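Local coordinates for single-stranded DNA-binding protein (Enterobacter phage Enc34, PDB 5ODK), which binds single-stranded DNA through a domain built on an OB fold and probably serves phage DNA replication, at residues A[33-38]-A[117-122]; A[127-132]-A[136-141]. All coordinates share one frame; numbering follows the deposited sequence.

Contact 1: residues A[33-38]-A[117-122]; sequences PHLDKP and TRPDVL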
ATOM      1  N   PRO A  33       5.635   7.414  -6.259  1.00 13.37           N
ATOM      2  CA  PRO A  33       4.227   7.491  -6.634  1.00 12.92           C
ATOM      3  C   PRO A  33       4.012   7.579  -8.145  1.00 13.09           C
ATOM      4  O   PRO A  33       4.709   8.358  -8.828  1.00 14.69           O
ATOM      5  CB  PRO A  33       3.743   8.777  -5.980  1.00 14.74           C
ATOM      6  CG  PRO A  33       4.986   9.624  -5.897  1.00 16.02           C
ATOM      7  CD  PRO A  33       6.076   8.621  -5.575  1.00 14.10           C
ATOM      8  N   HIS A  34       3.071   6.777  -8.623  1.00 11.95           N
ATOM      9  CA  HIS A  34       2.543   6.833  -9.997  1.00 11.90           C
ATOM     10  C   HIS A  34       1.051   6.780  -9.906  1.00 11.46           C
ATOM     11  O   HIS A  34       0.413   5.773 -10.121  1.00 12.37           O
ATOM     12  CB  HIS A  34       3.116   5.734 -10.859  1.00 13.81           C
ATOM     13  CG  HIS A  34       4.574   5.880 -11.102  1.00 16.52           C
ATOM     14  ND1 HIS A  34       5.093   6.843 -11.945  1.00 20.90           N
ATOM     15  CD2 HIS A  34       5.626   5.245 -10.561  1.00 18.15           C
ATOM     16  CE1 HIS A  34       6.411   6.763 -11.948  1.00 25.39           C
ATOM     17  NE2 HIS A  34       6.762   5.789 -11.122  1.00 24.30           N
ATOM     18  N   LEU A  35       0.510   7.935  -9.532  1.00 12.27           N
ATOM     19  CA  LEU A  35      -0.919   8.130  -9.288  1.00 12.31           C
ATOM     20  C   LEU A  35      -1.585   9.002 -10.343  1.00 13.15           C
ATOM     21  O   LEU A  35      -2.811   9.058 -10.426  1.00 14.38           O
ATOM     22  CB  LEU A  35      -1.149   8.754  -7.929  1.00 12.05           C
ATOM     23  CG  LEU A  35      -0.539   8.025  -6.742  1.00 12.24           C
ATOM     24  CD1 LEU A  35      -0.817   8.789  -5.461  1.00 12.86           C
ATOM     25  CD2 LEU A  35      -1.017   6.584  -6.616  1.00 13.45           C
ATOM     26  N   ASP A  36      -0.751   9.702 -11.097  1.00 14.11           N
ATOM     27  CA  ASP A  36      -1.201  10.682 -12.064  1.00 15.10           C
ATOM     28  C   ASP A  36      -1.642  10.054 -13.358  1.00 16.54           C
ATOM     29  O   ASP A  36      -2.686  10.450 -13.937  1.00 20.18           O
ATOM     30  CB  ASP A  36      -0.111  11.755 -12.268  1.00 16.29           C
ATOM     31  CG  ASP A  36       1.249  11.238 -12.662  1.00 16.51           C
ATOM     32  OD1 ASP A  36       1.600  10.048 -12.391  1.00 17.47           O
ATOM     33  OD2 ASP A  36       2.042  12.052 -13.201  1.00 19.26           O
ATOM     34  N   LYS A  37      -0.800   9.162 -13.847  1.00 18.28           N
ATOM     35  CA  LYS A  37      -0.972   8.488 -15.086  1.00 21.21           C
ATOM     36  C   LYS A  37      -0.344   7.113 -14.874  1.00 19.55           C
ATOM     37  O   LYS A  37       0.637   6.939 -14.110  1.00 21.71           O
ATOM     38  CB  LYS A  37      -0.287   9.250 -16.252  1.00 23.36           C
ATOM     39  CG  LYS A  37      -0.935  10.597 -16.567  1.00 25.02           C
ATOM     40  CD  LYS A  37      -0.316  11.334 -17.733  1.00 28.20           C
ATOM     41  CE  LYS A  37      -0.928  12.720 -17.849  1.00 28.98           C
ATOM     42  NZ  LYS A  37      -0.314  13.425 -18.993  1.00 30.76           N
ATOM     43  N   PRO A  38      -0.888   6.115 -15.577  1.00 23.48           N
ATOM     44  CA  PRO A  38      -0.296   4.802 -15.388  1.00 24.28           C
ATOM     45  C   PRO A  38       1.021   4.660 -16.138  1.00 26.26           C
ATOM     46  O   PRO A  38       1.324   5.431 -17.044  1.00 29.80           O
ATOM     47  CB  PRO A  38      -1.378   3.846 -15.889  1.00 29.25           C
ATOM     48  CG  PRO A  38      -2.185   4.652 -16.855  1.00 26.01           C
ATOM     49  CD  PRO A  38      -2.077   6.089 -16.445  1.00 23.99           C
ATOM     50  N   THR A 117      -6.532   0.619 -12.585  1.00 13.50           N
ATOM     51  CA  THR A 117      -7.369   1.800 -12.601  1.00 14.34           C
ATOM     52  C   THR A 117      -6.957   2.782 -11.527  1.00 13.28           C
ATOM     53  O   THR A 117      -6.402   2.385 -10.507  1.00 12.90           O
ATOM     54  CB  THR A 117      -8.821   1.399 -12.529  1.00 16.69           C
ATOM     55  OG1 THR A 117      -9.617   2.487 -12.993  1.00 18.89           O
ATOM     56  CG2 THR A 117      -9.236   0.982 -11.158  1.00 16.78           C
ATOM     57  N   ARG A 118      -7.188   4.089 -11.732  1.00 12.81           N
ATOM     58  CA  ARG A 118      -6.663   5.071 -10.816  1.00 11.97           C
ATOM     59  C   ARG A 118      -7.314   4.923  -9.432  1.00 11.60           C
ATOM     60  O   ARG A 118      -8.535   4.908  -9.318  1.00 12.89           O
ATOM     61  CB  ARG A 118      -6.918   6.497 -11.349  1.00 14.13           C
ATOM     62  CG  ARG A 118      -6.224   7.580 -10.513  1.00 15.37           C
ATOM     63  CD  ARG A 118      -7.016   8.922 -10.416  1.00 17.43           C
ATOM     64  NE  ARG A 118      -8.296   8.825  -9.671  1.00 16.00           N
ATOM     65  CZ  ARG A 118      -9.371   9.569  -9.887  1.00 17.15           C
ATOM     66  NH1 ARG A 118      -9.312  10.657 -10.665  1.00 20.53           N
ATOM     67  NH2 ARG A 118     -10.499   9.309  -9.221  1.00 19.72           N
ATOM     68  N   PRO A 119      -6.480   4.853  -8.394  1.00 11.57           N
ATOM     69  CA  PRO A 119      -7.067   4.891  -7.033  1.00 11.96           C
ATOM     70  C   PRO A 119      -7.693   6.237  -6.730  1.00 11.10           C
ATOM     71  O   PRO A 119      -7.419   7.227  -7.448  1.00 12.55           O
ATOM     72  CB  PRO A 119      -5.881   4.678  -6.116  1.00 12.85           C
ATOM     73  CG  PRO A 119      -4.712   5.113  -6.928  1.00 14.25           C
ATOM     74  CD  PRO A 119      -5.017   4.807  -8.378  1.00 13.01           C
ATOM     75  N   ASP A 120      -8.540   6.292  -5.722  1.00 11.06           N
ATOM     76  CA  ASP A 120      -8.949   7.585  -5.222  1.00 11.08           C
ATOM     77  C   ASP A 120      -7.685   8.279  -4.752  1.00 10.72           C
ATOM     78  O   ASP A 120      -6.853   7.669  -4.067  1.00 11.98           O
ATOM     79  CB  ASP A 120      -9.911   7.474  -4.034  1.00 12.17           C
ATOM     80  CG  ASP A 120     -11.244   6.873  -4.361  1.00 14.31           C
ATOM     81  OD1 ASP A 120     -11.564   6.568  -5.501  1.00 16.69           O
ATOM     82  OD2 ASP A 120     -12.024   6.684  -3.405  1.00 19.07           O
ATOM     83  N   VAL A 121      -7.533   9.562  -5.088  1.00 10.21           N
ATOM     84  CA  VAL A 121      -6.387  10.358  -4.662  1.00 10.19           C
ATOM     85  C   VAL A 121      -6.926  11.596  -3.979  1.00 10.37           C
ATOM     86  O   VAL A 121      -7.557  12.436  -4.646  1.00 12.23           O
ATOM     87  CB  VAL A 121      -5.485  10.751  -5.840  1.00 12.12           C
ATOM     88  CG1 VAL A 121      -4.309  11.570  -5.352  1.00 13.36           C
ATOM     89  CG2 VAL A 121      -5.006   9.523  -6.593  1.00 12.96           C
ATOM     90  N   LEU A 122      -6.710  11.694  -2.670  1.00 10.13           N
ATOM     91  CA  LEU A 122      -7.269  12.763  -1.883  1.00 10.92           C
ATOM     92  C   LEU A 122      -6.161  13.672  -1.379  1.00 10.42           C
ATOM     93  O   LEU A 122      -5.110  13.223  -0.926  1.00 11.73           O
ATOM     94  CB  LEU A 122      -8.065  12.205  -0.697  1.00 13.58           C
ATOM     95  CG  LEU A 122      -9.105  11.104  -0.986  1.00 19.94           C
ATOM     96  CD1 LEU A 122      -9.804  10.750   0.331  1.00 23.40           C
ATOM     97  CD2 LEU A 122     -10.124  11.389  -2.049  1.00 21.93           C
TER
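Leu-35 carries most of this contact, set against Val-121 and Pro-119 of the other segment. Its CB faces Val-121 CG2 at 4.2 Å, while one branch methyl, CD2, comes up to the ring carbon CG of Pro-119 at 4.0 Å. The leucine side chain and the proline ring cross at about a right angle. With Val-121 CG1 anti to its backbone N (chi1 -180°), the other methyl, CG2, is the one that meets the leucine. Both distances are ordinary van der Waals spacing, and no hydrogen bond joins the segments. At the edge of the patch, Arg-118 lays its CG 3.7 Å from Leu-35 O. Farther out its chain bends back on its own segment, where NE donates to Pro-119 O at 2.9 Å, from above the carbonyl plane; salt bridges to Glu-128 and Glu-130 hold the guanidinium end. The contact joins the loop leaving strand 28-34 to the start of strand 120-122, which runs parallel to strand 159-173. Leu-166 of that strand touches both Leu-35 and Pro-119, Tyr-49 of strand 49-56 packs on Pro-119, and Ile-135 of helix 132-138 touches Leu-35 as well.

Contact 2: residues A[127-132]-A[136-141]; sequences EELESP and AEEIYG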
ATOM      1  N   GLU A 127     -10.201  15.930  -0.273  1.00 12.59           N
ATOM      2  CA  GLU A 127     -10.887  16.194  -1.558  1.00 12.57           C
ATOM      3  C   GLU A 127     -10.242  15.378  -2.661  1.00 11.79           C
ATOM      4  O   GLU A 127      -9.012  15.364  -2.788  1.00 12.05           O
ATOM      5  CB  GLU A 127     -10.802  17.677  -1.951  1.00 13.58           C
ATOM      6  CG  GLU A 127     -11.400  18.594  -0.893  1.00 14.47           C
ATOM      7  CD  GLU A 127     -11.049  20.059  -1.084  1.00 15.16           C
ATOM      8  OE1 GLU A 127      -9.965  20.355  -1.561  1.00 17.36           O
ATOM      9  OE2 GLU A 127     -11.836  20.898  -0.661  1.00 18.27           O
ATOM     10  N   GLU A 128     -11.081  14.741  -3.481  1.00 12.76           N
ATOM     11  CA  GLU A 128     -10.588  14.005  -4.636  1.00 12.93           C
ATOM     12  C   GLU A 128      -9.944  14.958  -5.652  1.00 12.41           C
ATOM     13  O   GLU A 128     -10.529  15.953  -6.035  1.00 15.95           O
ATOM     14  CB  GLU A 128     -11.697  13.203  -5.310  1.00 17.18           C
ATOM     15  CG  GLU A 128     -11.274  12.522  -6.620  1.00 18.17           C
ATOM     16  CD  GLU A 128     -10.284  11.353  -6.428  1.00 17.20           C
ATOM     17  OE1 GLU A 128     -10.564  10.457  -5.620  1.00 19.45           O
ATOM     18  OE2 GLU A 128      -9.199  11.253  -7.085  1.00 15.37           O
ATOM     19  N   LEU A 129      -8.748  14.597  -6.068  1.00 11.53           N
ATOM     20  CA  LEU A 129      -8.065  15.268  -7.131  1.00 12.77           C
ATOM     21  C   LEU A 129      -8.340  14.600  -8.452  1.00 13.20           C
ATOM     22  O   LEU A 129      -8.610  13.409  -8.527  1.00 15.49           O
ATOM     23  CB  LEU A 129      -6.577  15.333  -6.861  1.00 13.45           C
ATOM     24  CG  LEU A 129      -6.199  16.075  -5.582  1.00 14.45           C
ATOM     25  CD1 LEU A 129      -4.692  15.988  -5.364  1.00 18.07           C
ATOM     26  CD2 LEU A 129      -6.657  17.518  -5.631  1.00 17.77           C
ATOM     27  N   GLU A 130      -8.253  15.387  -9.516  1.00 14.49           N
ATOM     28  CA  GLU A 130      -8.512  14.871 -10.863  1.00 14.83           C
ATOM     29  C   GLU A 130      -7.368  15.151 -11.827  1.00 14.68           C
ATOM     30  O   GLU A 130      -7.047  14.318 -12.651  1.00 16.96           O
ATOM     31  CB  GLU A 130      -9.770  15.500 -11.433  1.00 17.21           C
ATOM     32  CG  GLU A 130     -11.019  15.250 -10.647  1.00 18.43           C
ATOM     33  CD  GLU A 130     -11.433  13.783 -10.591  1.00 19.25           C
ATOM     34  OE1 GLU A 130     -10.918  12.951 -11.382  1.00 21.49           O
ATOM     35  OE2 GLU A 130     -12.308  13.466  -9.755  1.00 23.91           O
ATOM     36  N   SER A 131      -6.800  16.354 -11.793  1.00 14.66           N
ATOM     37  CA  SER A 131      -5.727  16.712 -12.726  1.00 16.24           C
ATOM     38  C   SER A 131      -4.500  15.867 -12.505  1.00 15.48           C
ATOM     39  O   SER A 131      -3.992  15.825 -11.391  1.00 15.75           O
ATOM     40  CB  SER A 131      -5.381  18.194 -12.533  1.00 17.65           C
ATOM     41  OG  SER A 131      -4.102  18.495 -12.954  1.00 20.68           O
ATOM     42  N   PRO A 132      -3.989  15.198 -13.549  1.00 15.47           N
ATOM     43  CA  PRO A 132      -2.727  14.487 -13.345  1.00 15.23           C
ATOM     44  C   PRO A 132      -1.585  15.353 -12.804  1.00 14.24           C
ATOM     45  O   PRO A 132      -0.862  14.932 -11.890  1.00 14.27           O
ATOM     46  CB  PRO A 132      -2.420  13.905 -14.721  1.00 17.17           C
ATOM     47  CG  PRO A 132      -3.795  13.671 -15.307  1.00 20.06           C
ATOM     48  CD  PRO A 132      -4.603  14.847 -14.839  1.00 17.43           C
ATOM     49  N   ALA A 136       0.330  14.683  -9.214  1.00 12.53           N
ATOM     50  CA  ALA A 136       1.771  14.488  -9.103  1.00 14.40           C
ATOM     51  C   ALA A 136       2.413  15.503  -8.150  1.00 14.74           C
ATOM     52  O   ALA A 136       3.351  15.185  -7.442  1.00 16.70           O
ATOM     53  CB  ALA A 136       2.445  14.509 -10.469  1.00 14.34           C
ATOM     54  N   GLU A 137       1.946  16.761  -8.194  1.00 15.54           N
ATOM     55  CA  GLU A 137       2.462  17.783  -7.293  1.00 17.93           C
ATOM     56  C   GLU A 137       2.082  17.536  -5.831  1.00 16.33           C
ATOM     57  O   GLU A 137       2.883  17.801  -4.914  1.00 20.65           O
ATOM     58  CB  GLU A 137       1.875  19.158  -7.641  1.00 21.48           C
ATOM     59  CG  GLU A 137       2.447  19.853  -8.827  1.00 29.03           C
ATOM     60  CD  GLU A 137       1.970  21.288  -8.960  1.00 34.52           C
ATOM     61  OE1 GLU A 137       0.960  21.702  -8.329  1.00 42.92           O
ATOM     62  OE2 GLU A 137       2.623  21.995  -9.730  1.00 35.03           O
ATOM     63  N   GLU A 138       0.838  17.099  -5.616  1.00 15.60           N
ATOM     64  CA  GLU A 138       0.290  16.953  -4.258  1.00 16.69           C
ATOM     65  C   GLU A 138       1.001  15.824  -3.512  1.00 13.51           C
ATOM     66  O   GLU A 138       1.364  15.964  -2.344  1.00 16.08           O
ATOM     67  CB  GLU A 138      -1.219  16.630  -4.310  1.00 19.72           C
ATOM     68  CG  GLU A 138      -1.963  16.408  -2.976  1.00 22.51           C
ATOM     69  CD  GLU A 138      -2.360  17.687  -2.290  1.00 25.60           C
ATOM     70  OE1 GLU A 138      -2.381  18.745  -2.972  1.00 29.00           O
ATOM     71  OE2 GLU A 138      -2.659  17.621  -1.082  1.00 23.32           O
ATOM     72  N   ILE A 139       1.119  14.684  -4.169  1.00 13.61           N
ATOM     73  CA  ILE A 139       1.649  13.463  -3.517  1.00 13.15           C
ATOM     74  C   ILE A 139       2.980  13.099  -4.190  1.00 13.15           C
ATOM     75  O   ILE A 139       3.047  12.399  -5.193  1.00 15.97           O
ATOM     76  CB  ILE A 139       0.588  12.342  -3.488  1.00 13.99           C
ATOM     77  CG1 ILE A 139      -0.609  12.819  -2.647  1.00 18.55           C
ATOM     78  CG2 ILE A 139       1.188  11.060  -2.915  1.00 15.31           C
ATOM     79  CD1 ILE A 139      -1.801  11.915  -2.692  1.00 20.63           C
ATOM     80  N   TYR A 140       4.053  13.594  -3.602  1.00 13.99           N
ATOM     81  CA  TYR A 140       5.395  13.396  -4.105  1.00 14.23           C
ATOM     82  C   TYR A 140       6.096  12.369  -3.220  1.00 14.50           C
ATOM     83  O   TYR A 140       5.787  12.264  -2.032  1.00 15.02           O
ATOM     84  CB  TYR A 140       6.152  14.744  -4.146  1.00 15.74           C
ATOM     85  CG  TYR A 140       6.120  15.474  -2.827  1.00 15.45           C
ATOM     86  CD1 TYR A 140       5.087  16.338  -2.504  1.00 14.73           C
ATOM     87  CD2 TYR A 140       7.083  15.238  -1.859  1.00 15.04           C
ATOM     88  CE1 TYR A 140       4.997  16.928  -1.265  1.00 15.52           C
ATOM     89  CE2 TYR A 140       7.013  15.835  -0.612  1.00 16.43           C
ATOM     90  CZ  TYR A 140       5.966  16.680  -0.316  1.00 15.23           C
ATOM     91  OH  TYR A 140       5.876  17.255   0.907  1.00 17.35           O
ATOM     92  N   GLY A 141       7.112  11.708  -3.763  1.00 14.96           N
ATOM     93  CA  GLY A 141       7.886  10.760  -2.976  1.00 15.63           C
ATOM     94  C   GLY A 141       8.524  11.495  -1.817  1.00 15.46           C
ATOM     95  O   GLY A 141       9.204  12.515  -2.016  1.00 16.62           O
TER
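Pro-132 O accepts the backbone N-H of Ala-136 at 2.9 Å, the i to i+4 bond of the first turn of helix 132-138, and this is the one hydrogen bond between the segments. It is fairly straight, with an N-H...O angle of 163°. The CB of Ala-136 also lies close to the same carbonyl, 3.6 Å from Pro-132 O.

The side-chain part of the contact is made by Leu-129 and Glu-138. The leucine methyl CD1 sits against the aliphatic part of the glutamate, 3.7 Å from Glu-138 CB and equally near its CG, and the two side chains cross at about a right angle. Glu-138 extends its CG anti to the backbone N (chi1 179°) and then bends at chi2 (81°), so that its methylenes meet the leucine while the carboxylate turns off to another partner: OE2 takes the backbone N-H of Met-124. One side chain thus packs through its stem and, through its head, ties the helix to the loop that follows strand 120-122. Leu-129 also touches Glu-134 and Ile-135 of the helix.

Ahead of the helix, Ser-131 holds the N-cap position, its OG accepting the N-H of Glu-134, and Pro-132 follows as the first helical residue. At the far end Ile-139 leaves helical geometry. The arrangement is that of a serine-capped helix, with proline at its first position, whose lead-in loop packs along it, Leu-129 reaching past the cap to meet the last turn at the surface of the domain.

Overall arrangement
Contact 1 and contact 2 are neighbours, their centres 8 Å apart on the same side of the chain's centre, and they follow each other in sequence, contact 1 closing before contact 2 opens. Segment 117-122 and the lead-in to helix 132-138 are joined by a probable backbone hydrogen bond, Val-121 O to Leu-129 N at 2.8 Å, and by the salt bridge of Arg-118 NH1 with Glu-130 OE1 at 2.9 Å. In addition, Asp-36 CB packs 3.3 Å from Pro-132 O, so segment 33-38 borders the helix start directly. Both contacts lie away from Lys-13, a residue seen to bind magnesium in a structure of this protein, though none is bound to this chain here.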